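Local coordinates for protein hydroxyethylphosphonate dioxygenase (Streptomyces albus, PDB 6B9R) that catalyses the iron-dependent oxidative cleavage of 2-hydroxyethylphosphonate by dioxygen, probably giving hydroxymethylphosphonate and formate, at residues Ile101-Gly104 against Glu110-Asp113; Ser121-Trp126 against His149-Phe154; Thr251-Leu256 against Arg266-Cys271. All blocks are in the same frame, centred on the assembly; numbering follows the deposited sequence.

Contact 1: residues Ile101-Gly104 against Glu110-Asp113. With 2HE ((2-hydroxyethyl)phosphonic acid), chain F.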
loop_
_atom_site.group_PDB
_atom_site.type_symbol
_atom_site.label_atom_id
_atom_site.label_comp_id
_atom_site.label_asym_id
_atom_site.label_seq_id
_atom_site.Cartn_x
_atom_site.Cartn_y
_atom_site.Cartn_z
ATOM N N ILE A 101 26.236 -22.351 -3.850
ATOM C CA ILE A 101 25.678 -22.535 -5.181
ATOM C C ILE A 101 26.803 -22.412 -6.194
ATOM O O ILE A 101 27.605 -21.471 -6.135
ATOM C CB ILE A 101 24.546 -21.534 -5.474
ATOM C CG1 ILE A 101 23.377 -21.788 -4.518
ATOM C CG2 ILE A 101 24.092 -21.653 -6.926
ATOM C CD1 ILE A 101 22.102 -21.057 -4.883
ATOM N N GLU A 102 26.870 -23.379 -7.104
ATOM C CA GLU A 102 27.873 -23.400 -8.149
ATOM C C GLU A 102 27.316 -22.744 -9.401
ATOM O O GLU A 102 26.124 -22.854 -9.699
ATOM C CB GLU A 102 28.301 -24.835 -8.461
ATOM C CG GLU A 102 28.685 -25.643 -7.239
ATOM C CD GLU A 102 29.594 -26.809 -7.584
ATOM O OE1 GLU A 102 30.312 -27.291 -6.682
ATOM O OE2 GLU A 102 29.599 -27.233 -8.760
ATOM N N ARG A 103 28.184 -22.046 -10.119
ATOM C CA ARG A 103 27.852 -21.455 -11.403
ATOM C C ARG A 103 29.064 -21.578 -12.304
ATOM O O ARG A 103 30.194 -21.329 -11.872
ATOM C CB ARG A 103 27.462 -19.976 -11.282
ATOM C CG ARG A 103 26.199 -19.687 -10.490
ATOM C CD ARG A 103 25.923 -18.196 -10.524
ATOM N NE ARG A 103 24.804 -17.791 -9.675
ATOM C CZ ARG A 103 24.385 -16.536 -9.567
ATOM N NH1 ARG A 103 25.002 -15.578 -10.255
ATOM N NH2 ARG A 103 23.355 -16.237 -8.777
ATOM N N GLY A 104 28.827 -21.940 -13.559
ATOM C CA GLY A 104 29.940 -22.090 -14.477
ATOM C C GLY A 104 30.928 -23.161 -14.073
ATOM O O GLY A 104 32.125 -23.012 -14.329
ATOM N N GLU A 110 28.571 -18.440 -1.451
ATOM C CA GLU A 110 27.984 -19.034 -0.254
ATOM C C GLU A 110 27.014 -18.035 0.350
ATOM O O GLU A 110 27.402 -16.894 0.638
ATOM C CB GLU A 110 29.029 -19.415 0.802
ATOM C CG GLU A 110 28.359 -20.042 2.043
ATOM C CD GLU A 110 29.297 -20.286 3.220
ATOM O OE1 GLU A 110 30.472 -19.889 3.147
ATOM O OE2 GLU A 110 28.837 -20.875 4.225
ATOM N N TYR A 111 25.765 -18.468 0.537
ATOM C CA TYR A 111 24.702 -17.657 1.117
ATOM C C TYR A 111 24.472 -18.033 2.575
ATOM O O TYR A 111 24.515 -19.213 2.936
ATOM C CB TYR A 111 23.372 -17.849 0.385
ATOM C CG TYR A 111 23.318 -17.520 -1.084
ATOM C CD1 TYR A 111 23.674 -18.465 -2.038
ATOM C CD2 TYR A 111 22.850 -16.286 -1.523
ATOM C CE1 TYR A 111 23.592 -18.184 -3.388
ATOM C CE2 TYR A 111 22.768 -15.991 -2.877
ATOM C CZ TYR A 111 23.141 -16.948 -3.802
ATOM O OH TYR A 111 23.052 -16.672 -5.146
ATOM N N ARG A 112 24.185 -17.029 3.401
ATOM C CA ARG A 112 23.774 -17.243 4.786
ATOM C C ARG A 112 22.638 -16.283 5.111
ATOM O O ARG A 112 22.747 -15.083 4.832
ATOM C CB ARG A 112 24.951 -17.025 5.759
ATOM C CG ARG A 112 26.053 -18.067 5.629
ATOM C CD ARG A 112 27.163 -17.852 6.647
ATOM N NE ARG A 112 28.336 -18.657 6.329
ATOM C CZ ARG A 112 29.549 -18.432 6.828
ATOM N NH1 ARG A 112 29.752 -17.426 7.671
ATOM N NH2 ARG A 112 30.561 -19.215 6.476
ATOM N N ASP A 113 21.552 -16.800 5.691
ATOM C CA ASP A 113 20.500 -15.917 6.174
ATOM C C ASP A 113 20.999 -15.060 7.321
ATOM O O ASP A 113 21.809 -15.498 8.146
ATOM C CB ASP A 113 19.294 -16.700 6.694
ATOM C CG ASP A 113 18.634 -17.547 5.639
ATOM O OD1 ASP A 113 18.799 -17.269 4.440
ATOM O OD2 ASP A 113 17.952 -18.504 6.031
HETATM O O3 2HE F . 21.208 -12.182 -6.452
HETATM P P 2HE F . 22.291 -13.198 -6.525
HETATM O O1 2HE F . 22.558 -13.621 -8.054
HETATM O O2 2HE F . 21.929 -14.511 -5.654
HETATM C CA 2HE F . 23.757 -12.388 -5.845
HETATM C CB 2HE F . 23.295 -11.540 -4.663
HETATM O O4 2HE F . 22.675 -10.319 -5.098
HETATM O O HOH W 1 23.191 -18.517 -7.021
#
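I101 and R103 on strand 99-103 face Y111 on the antiparallel strand 106-113, the second limb of the same β-hairpin, with the CA atoms of I101 and E110 6.5 Å apart and no backbone hydrogen bond between the two segments; I101 itself pairs with Y108 and Y109, and Y111 with R99. The apolar half of the contact is made by the end of the isoleucine: CD1 comes obliquely to the tyrosine ring and lies 3.6 Å from Y111 CE1, while CG1 of I101 lies near the same ring atom. CG1 reaches this position by lying anti to the carbonyl carbon (chi1 -64°). Further out, the chemistry turns polar. The straight, extended chain of R103 crosses Y111 at about a right angle and brings its guanidinium plane to 49° from the ring. R103 NH2 gives a nearly linear bond (164°) to 2HE O1, 2.8 Å away and in the guanidinium plane. Y111 OH donates to 2HE O2 in the plane of its ring, a very short bond of 2.5 Å. A water joins the two residues, accepting from R103 NH2 at 2.9 Å and donating to Y111 OH at 2.6 Å, so the phenol oxygen is engaged as both donor and acceptor. R103 NH1, bonded to the carbonyl of E144, holds the far side of the guanidinium. N146, together with K29 and W449 of the second subunit, adds further bonds to the substrate, and Y450 of that subunit packs on I101 and R103. Arginine and tyrosine thus grip two different phosphonate oxygens, forming one wall of a substrate pocket lined by the outermost hairpin of a cupin-type β-sheet and completed across the dimer interface.

Contact 2: residues Ser121-Trp126 against His149-Phe154; sequences SYRPEW and HLLYQF. With FE (Fe (III) ion), chain E; 2HE ((2-hydroxyethyl)phosphonic acid), chain F.
R123 meets L151 through its aliphatic stem: the methyl CD1 of the leucine lies 3.7 Å from R123 CG, with CB close by, and the two side chains pass at a slant. Beyond CG the arginine bends away (chi2 -71°), and R123 NH1 turns back to the carbonyl oxygen of its neighbour Y122 at 2.8 Å, the donor sitting above the carbonyl plane. An alanine here lacks CG and the guanidinium; a gap would probably open beside L151 CD1, and the Y122 carbonyl would be left without this donor. L151 is also linked to the metal site through its backbone: its carbonyl oxygen accepts a weak bond from H149 ND1. H149 NE2 binds iron at 2.3 Å, and the ND1 bond may help set the rotation of the imidazole. Q153 lays its chain out extended, with CG anti to the backbone N (chi1 -167°), and reaches the same ion with OE1 at 2.1 Å. Its amide NE2 donates to 2HE O4 at 3.1 Å, so one amide holds both metal and substrate, and T155 OG1 pairs with that NE2 as well. H190, a water, and the substrate oxygens O3 and O4, which chelate the ion, bring the ligands to six. The two segments are not adjacent in the sheet: strand 202-208 runs between strands 123-129 and 152-158, with T207 bonded to R123 and touched by L151 and Q153, while P69 of the second subunit packs on R123 and strand 412-419 lies against S121, Y122 and F154.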
loop_
_atom_site.group_PDB
_atom_site.type_symbol
_atom_site.label_atom_id
_atom_site.label_comp_id
_atom_site.label_asym_id
_atom_site.label_seq_id
_atom_site.Cartn_x
_atom_site.Cartn_y
_atom_site.Cartn_z
ATOM N N SER A 121 9.491 -7.161 4.875
ATOM C CA SER A 121 9.864 -7.670 3.555
ATOM C C SER A 121 11.360 -7.914 3.374
ATOM O O SER A 121 11.774 -8.275 2.262
ATOM C CB SER A 121 9.396 -6.708 2.460
ATOM O OG SER A 121 10.143 -5.520 2.520
ATOM N N TYR A 122 12.188 -7.707 4.399
ATOM C CA TYR A 122 13.621 -7.937 4.227
ATOM C C TYR A 122 13.873 -9.364 3.780
ATOM O O TYR A 122 13.260 -10.307 4.295
ATOM C CB TYR A 122 14.396 -7.741 5.523
ATOM C CG TYR A 122 14.436 -6.364 6.099
ATOM C CD1 TYR A 122 15.239 -5.372 5.539
ATOM C CD2 TYR A 122 13.728 -6.071 7.257
ATOM C CE1 TYR A 122 15.284 -4.105 6.095
ATOM C CE2 TYR A 122 13.781 -4.823 7.822
ATOM C CZ TYR A 122 14.557 -3.841 7.242
ATOM O OH TYR A 122 14.595 -2.594 7.826
ATOM N N ARG A 123 14.801 -9.518 2.837
ATOM C CA ARG A 123 15.436 -10.804 2.536
ATOM C C ARG A 123 16.941 -10.565 2.546
ATOM O O ARG A 123 17.574 -10.438 1.487
ATOM C CB ARG A 123 14.954 -11.375 1.203
ATOM C CG ARG A 123 13.466 -11.799 1.225
ATOM C CD ARG A 123 13.264 -13.050 2.060
ATOM N NE ARG A 123 11.862 -13.509 2.046
ATOM C CZ ARG A 123 10.926 -13.054 2.871
ATOM N NH1 ARG A 123 11.226 -12.136 3.769
ATOM N NH2 ARG A 123 9.688 -13.529 2.804
ATOM N N PRO A 124 17.548 -10.482 3.737
ATOM C CA PRO A 124 18.946 -10.042 3.831
ATOM C C PRO A 124 19.914 -11.203 3.929
ATOM O O PRO A 124 19.875 -11.976 4.893
ATOM C CB PRO A 124 18.948 -9.210 5.113
ATOM C CG PRO A 124 17.936 -9.932 5.998
ATOM C CD PRO A 124 16.923 -10.566 5.065
ATOM N N GLU A 125 20.804 -11.330 2.951
ATOM C CA GLU A 125 21.726 -12.451 2.900
ATOM C C GLU A 125 23.153 -11.933 3.005
ATOM O O GLU A 125 23.510 -10.943 2.360
ATOM C CB GLU A 125 21.547 -13.270 1.606
ATOM C CG GLU A 125 20.141 -13.835 1.411
ATOM C CD GLU A 125 19.897 -15.107 2.205
ATOM O OE1 GLU A 125 20.557 -16.123 1.915
ATOM O OE2 GLU A 125 19.042 -15.085 3.119
ATOM N N TRP A 126 23.930 -12.573 3.872
ATOM C CA TRP A 126 25.381 -12.534 3.808
ATOM C C TRP A 126 25.809 -13.432 2.657
ATOM O O TRP A 126 25.326 -14.562 2.547
ATOM C CB TRP A 126 25.944 -13.025 5.143
ATOM C CG TRP A 126 27.436 -13.172 5.267
ATOM C CD1 TRP A 126 28.295 -12.304 5.883
ATOM C CD2 TRP A 126 28.240 -14.276 4.812
ATOM N NE1 TRP A 126 29.582 -12.791 5.822
ATOM C CE2 TRP A 126 29.575 -13.996 5.170
ATOM C CE3 TRP A 126 27.960 -15.463 4.120
ATOM C CZ2 TRP A 126 30.629 -14.862 4.865
ATOM C CZ3 TRP A 126 29.010 -16.329 3.821
ATOM C CH2 TRP A 126 30.325 -16.021 4.196
ATOM N N HIS A 149 16.043 -9.991 -10.169
ATOM C CA HIS A 149 15.008 -10.488 -9.280
ATOM C C HIS A 149 14.113 -9.327 -8.866
ATOM O O HIS A 149 14.514 -8.156 -8.917
ATOM C CB HIS A 149 15.619 -11.194 -8.059
ATOM C CG HIS A 149 16.695 -10.407 -7.375
ATOM N ND1 HIS A 149 16.459 -9.187 -6.777
ATOM C CD2 HIS A 149 18.011 -10.669 -7.189
ATOM C CE1 HIS A 149 17.586 -8.729 -6.259
ATOM N NE2 HIS A 149 18.539 -9.615 -6.487
ATOM N N LEU A 150 12.888 -9.669 -8.441
ATOM C CA LEU A 150 11.886 -8.635 -8.189
ATOM C C LEU A 150 12.327 -7.681 -7.085
ATOM O O LEU A 150 12.105 -6.469 -7.183
ATOM C CB LEU A 150 10.535 -9.264 -7.834
ATOM C CG LEU A 150 9.468 -8.242 -7.405
ATOM C CD1 LEU A 150 9.264 -7.140 -8.455
ATOM C CD2 LEU A 150 8.147 -8.918 -7.067
ATOM N N LEU A 151 12.960 -8.195 -6.039
ATOM C CA LEU A 151 13.221 -7.366 -4.870
ATOM C C LEU A 151 14.266 -6.296 -5.175
ATOM O O LEU A 151 15.232 -6.536 -5.905
ATOM C CB LEU A 151 13.675 -8.226 -3.690
ATOM C CG LEU A 151 12.592 -9.149 -3.114
ATOM C CD1 LEU A 151 13.004 -9.704 -1.741
ATOM C CD2 LEU A 151 11.280 -8.389 -3.012
ATOM N N TYR A 152 14.043 -5.100 -4.630
ATOM C CA TYR A 152 15.080 -4.076 -4.607
ATOM C C TYR A 152 16.301 -4.599 -3.860
ATOM O O TYR A 152 16.187 -5.449 -2.977
ATOM C CB TYR A 152 14.565 -2.818 -3.911
ATOM C CG TYR A 152 13.428 -2.138 -4.636
ATOM C CD1 TYR A 152 12.117 -2.600 -4.515
ATOM C CD2 TYR A 152 13.664 -1.022 -5.432
ATOM C CE1 TYR A 152 11.079 -1.972 -5.189
ATOM C CE2 TYR A 152 12.636 -0.384 -6.098
ATOM C CZ TYR A 152 11.349 -0.856 -5.970
ATOM O OH TYR A 152 10.341 -0.214 -6.637
ATOM N N GLN A 153 17.484 -4.092 -4.198
ATOM C CA GLN A 153 18.651 -4.517 -3.435
ATOM C C GLN A 153 19.465 -3.335 -2.945
ATOM O O GLN A 153 19.762 -2.412 -3.706
ATOM C CB GLN A 153 19.550 -5.450 -4.238
ATOM C CG GLN A 153 20.576 -6.149 -3.367
ATOM C CD GLN A 153 21.237 -7.308 -4.090
ATOM O OE1 GLN A 153 20.563 -8.141 -4.676
ATOM N NE2 GLN A 153 22.561 -7.354 -4.058
ATOM N N PHE A 154 19.805 -3.373 -1.666
ATOM C CA PHE A 154 20.858 -2.557 -1.087
ATOM C C PHE A 154 22.007 -3.490 -0.756
ATOM O O PHE A 154 21.816 -4.478 -0.038
ATOM C CB PHE A 154 20.395 -1.838 0.184
ATOM C CG PHE A 154 21.529 -1.263 0.951
ATOM C CD1 PHE A 154 22.095 -0.057 0.572
ATOM C CD2 PHE A 154 22.085 -1.954 2.008
ATOM C CE1 PHE A 154 23.186 0.461 1.255
ATOM C CE2 PHE A 154 23.190 -1.443 2.689
ATOM C CZ PHE A 154 23.733 -0.226 2.313
HETATM FE FE FE E . 20.754 -9.806 -5.992
HETATM O O3 2HE F . 21.208 -12.182 -6.452
HETATM P P 2HE F . 22.291 -13.198 -6.525
HETATM O O1 2HE F . 22.558 -13.621 -8.054
HETATM O O2 2HE F . 21.929 -14.511 -5.654
HETATM C CA 2HE F . 23.757 -12.388 -5.845
HETATM C CB 2HE F . 23.295 -11.540 -4.663
HETATM O O4 2HE F . 22.675 -10.319 -5.098
HETATM O O HOH W 2 20.395 -10.758 -3.648
#

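Contact 3: residues Thr251-Leu256 against Arg266-Cys271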
loop_
_atom_site.group_PDB
_atom_site.type_symbol
_atom_site.label_atom_id
_atom_site.label_comp_id
_atom_site.label_asym_id
_atom_site.label_seq_id
_atom_site.Cartn_x
_atom_site.Cartn_y
_atom_site.Cartn_z
ATOM N N THR A 251 -12.049 15.617 -15.740
ATOM C CA THR A 251 -12.126 17.032 -16.046
ATOM C C THR A 251 -11.504 17.252 -17.422
ATOM O O THR A 251 -11.026 16.320 -18.072
ATOM C CB THR A 251 -11.442 17.868 -14.963
ATOM O OG1 THR A 251 -11.728 19.256 -15.179
ATOM C CG2 THR A 251 -9.937 17.667 -15.002
ATOM N N THR A 252 -11.537 18.496 -17.878
ATOM C CA THR A 252 -11.040 18.880 -19.189
ATOM C C THR A 252 -10.078 20.042 -19.001
ATOM O O THR A 252 -10.031 20.657 -17.935
ATOM C CB THR A 252 -12.188 19.285 -20.123
ATOM O OG1 THR A 252 -12.742 20.526 -19.670
ATOM C CG2 THR A 252 -13.283 18.229 -20.105
ATOM N N VAL A 253 -9.306 20.346 -20.046
ATOM C CA VAL A 253 -8.363 21.460 -19.964
ATOM C C VAL A 253 -9.087 22.770 -19.666
ATOM O O VAL A 253 -8.653 23.549 -18.809
ATOM C CB VAL A 253 -7.528 21.563 -21.258
ATOM C CG1 VAL A 253 -6.820 22.913 -21.317
ATOM C CG2 VAL A 253 -6.510 20.454 -21.302
ATOM N N THR A 254 -10.200 23.040 -20.359
ATOM C CA THR A 254 -10.881 24.321 -20.168
ATOM C C THR A 254 -11.594 24.382 -18.818
ATOM O O THR A 254 -11.668 25.453 -18.201
ATOM C CB THR A 254 -11.878 24.587 -21.307
ATOM O OG1 THR A 254 -12.855 23.531 -21.362
ATOM C CG2 THR A 254 -11.156 24.680 -22.646
ATOM N N GLU A 255 -12.139 23.255 -18.349
ATOM C CA GLU A 255 -12.787 23.252 -17.037
ATOM C C GLU A 255 -11.757 23.414 -15.923
ATOM O O GLU A 255 -11.945 24.214 -14.999
ATOM C CB GLU A 255 -13.598 21.965 -16.849
ATOM C CG GLU A 255 -14.173 21.792 -15.447
ATOM C CD GLU A 255 -15.265 22.806 -15.114
ATOM O OE1 GLU A 255 -15.741 23.505 -16.036
ATOM O OE2 GLU A 255 -15.656 22.896 -13.926
ATOM N N LEU A 256 -10.653 22.666 -16.001
ATOM C CA LEU A 256 -9.596 22.808 -15.008
ATOM C C LEU A 256 -9.015 24.212 -15.039
ATOM O O LEU A 256 -8.704 24.783 -13.988
ATOM C CB LEU A 256 -8.504 21.771 -15.243
ATOM C CG LEU A 256 -7.277 21.850 -14.326
ATOM C CD1 LEU A 256 -7.687 21.764 -12.862
ATOM C CD2 LEU A 256 -6.323 20.715 -14.675
ATOM N N ARG A 266 -1.879 27.499 -20.721
ATOM C CA ARG A 266 -0.913 27.082 -19.710
ATOM C C ARG A 266 -1.200 25.670 -19.213
ATOM O O ARG A 266 -0.277 24.858 -19.087
ATOM C CB ARG A 266 -0.907 28.082 -18.551
ATOM C CG ARG A 266 0.098 27.765 -17.444
ATOM C CD ARG A 266 1.529 27.681 -17.965
ATOM N NE ARG A 266 2.487 27.542 -16.869
ATOM C CZ ARG A 266 3.719 27.052 -16.994
ATOM N NH1 ARG A 266 4.170 26.643 -18.176
ATOM N NH2 ARG A 266 4.503 26.969 -15.928
ATOM N N VAL A 267 -2.472 25.346 -18.945
ATOM C CA VAL A 267 -2.800 23.994 -18.499
ATOM C C VAL A 267 -2.396 22.973 -19.557
ATOM O O VAL A 267 -1.842 21.910 -19.241
ATOM C CB VAL A 267 -4.298 23.886 -18.139
ATOM C CG1 VAL A 267 -4.630 22.479 -17.625
ATOM C CG2 VAL A 267 -4.670 24.931 -17.094
ATOM N N ALA A 268 -2.639 23.289 -20.833
ATOM C CA ALA A 268 -2.252 22.374 -21.899
ATOM C C ALA A 268 -0.742 22.192 -21.939
ATOM O O ALA A 268 -0.246 21.064 -22.041
ATOM C CB ALA A 268 -2.772 22.880 -23.245
ATOM N N ALA A 269 0.000 23.294 -21.832
ATOM C CA ALA A 269 1.457 23.222 -21.839
ATOM C C ALA A 269 1.983 22.403 -20.665
ATOM O O ALA A 269 2.928 21.619 -20.821
ATOM C CB ALA A 269 2.042 24.633 -21.820
ATOM N N LEU A 270 1.379 22.556 -19.480
ATOM C CA LEU A 270 1.827 21.761 -18.342
ATOM C C LEU A 270 1.534 20.278 -18.535
ATOM O O LEU A 270 2.253 19.437 -17.989
ATOM C CB LEU A 270 1.181 22.271 -17.048
ATOM C CG LEU A 270 1.614 23.667 -16.600
ATOM C CD1 LEU A 270 0.741 24.163 -15.463
ATOM C CD2 LEU A 270 3.089 23.662 -16.190
ATOM N N CYS A 271 0.493 19.932 -19.302
ATOM C CA CYS A 271 0.216 18.525 -19.562
ATOM C C CYS A 271 1.259 17.885 -20.471
ATOM O O CYS A 271 1.379 16.654 -20.484
ATOM C CB CYS A 271 -1.189 18.363 -20.163
ATOM S SG CYS A 271 -2.499 18.587 -18.936
#
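V267 points from helix 264-271 into helix 253-260, where V253 and L256 receive it, in the helix-turn-helix pair of a Cro/C1-type domain. The side chains of V253 and V267 lie alongside one another, offset and pointing opposite ways. V253 CG1, which lies anti to its own backbone nitrogen (chi1 165°), comes to 4.2 Å from V267 CB, so a methyl of one residue rests beside the branch point of the other. The same methyl also lies near the backbone N of A268 and stands 4.5 Å from A268 CB, a looser contact at the partly exposed border of the interface. One turn further along helix 253-260, L256 approaches V267 obliquely from the buried side: its CD2 meets V267 CG1 at 3.8 Å, the closest approach between the two segments. V267 is therefore flanked by V253 through its CB and by L256 through CG1, an entirely apolar junction. L256 also carries the contact inward, touching M246 of helix 238-249 and L285 and A288 of helix 279-288, while L262 in the turn between the two helices lies against V267. On the second helix L270 CD2 lies 3.5 Å above the centre of the R266 guanidinium plane, and R266 NE forms a salt bridge with E281. Helix 253-260 begins with a side-chain N-cap: T252 OG1 accepts from E255 N at 3.1 Å, with an N-H...O angle of 158°.

Overall arrangement
Contacts 1 and 2 belong to one antiparallel sheet, where strands 106-113 and 123-129 are neighbours joined by the R112–W126 backbone pairing, and both reach the same bound 2HE. They divide its recognition: the buried contact 1 supplies phosphonate-binding groups from an outermost strand and its hairpin partner, whereas contact 2, nearer the centre of the chain, supplies two iron ligands and only a small, partly buried apolar touch between its segments. Contact 3 stands apart, its centre about 42 Å from that of contact 2 and about 55 Å from that of contact 1. It is helical, ligand-free, apolar and partly buried, V267 and L256 inside, V253 and A268 at its edge, although all three sites border the second subunit.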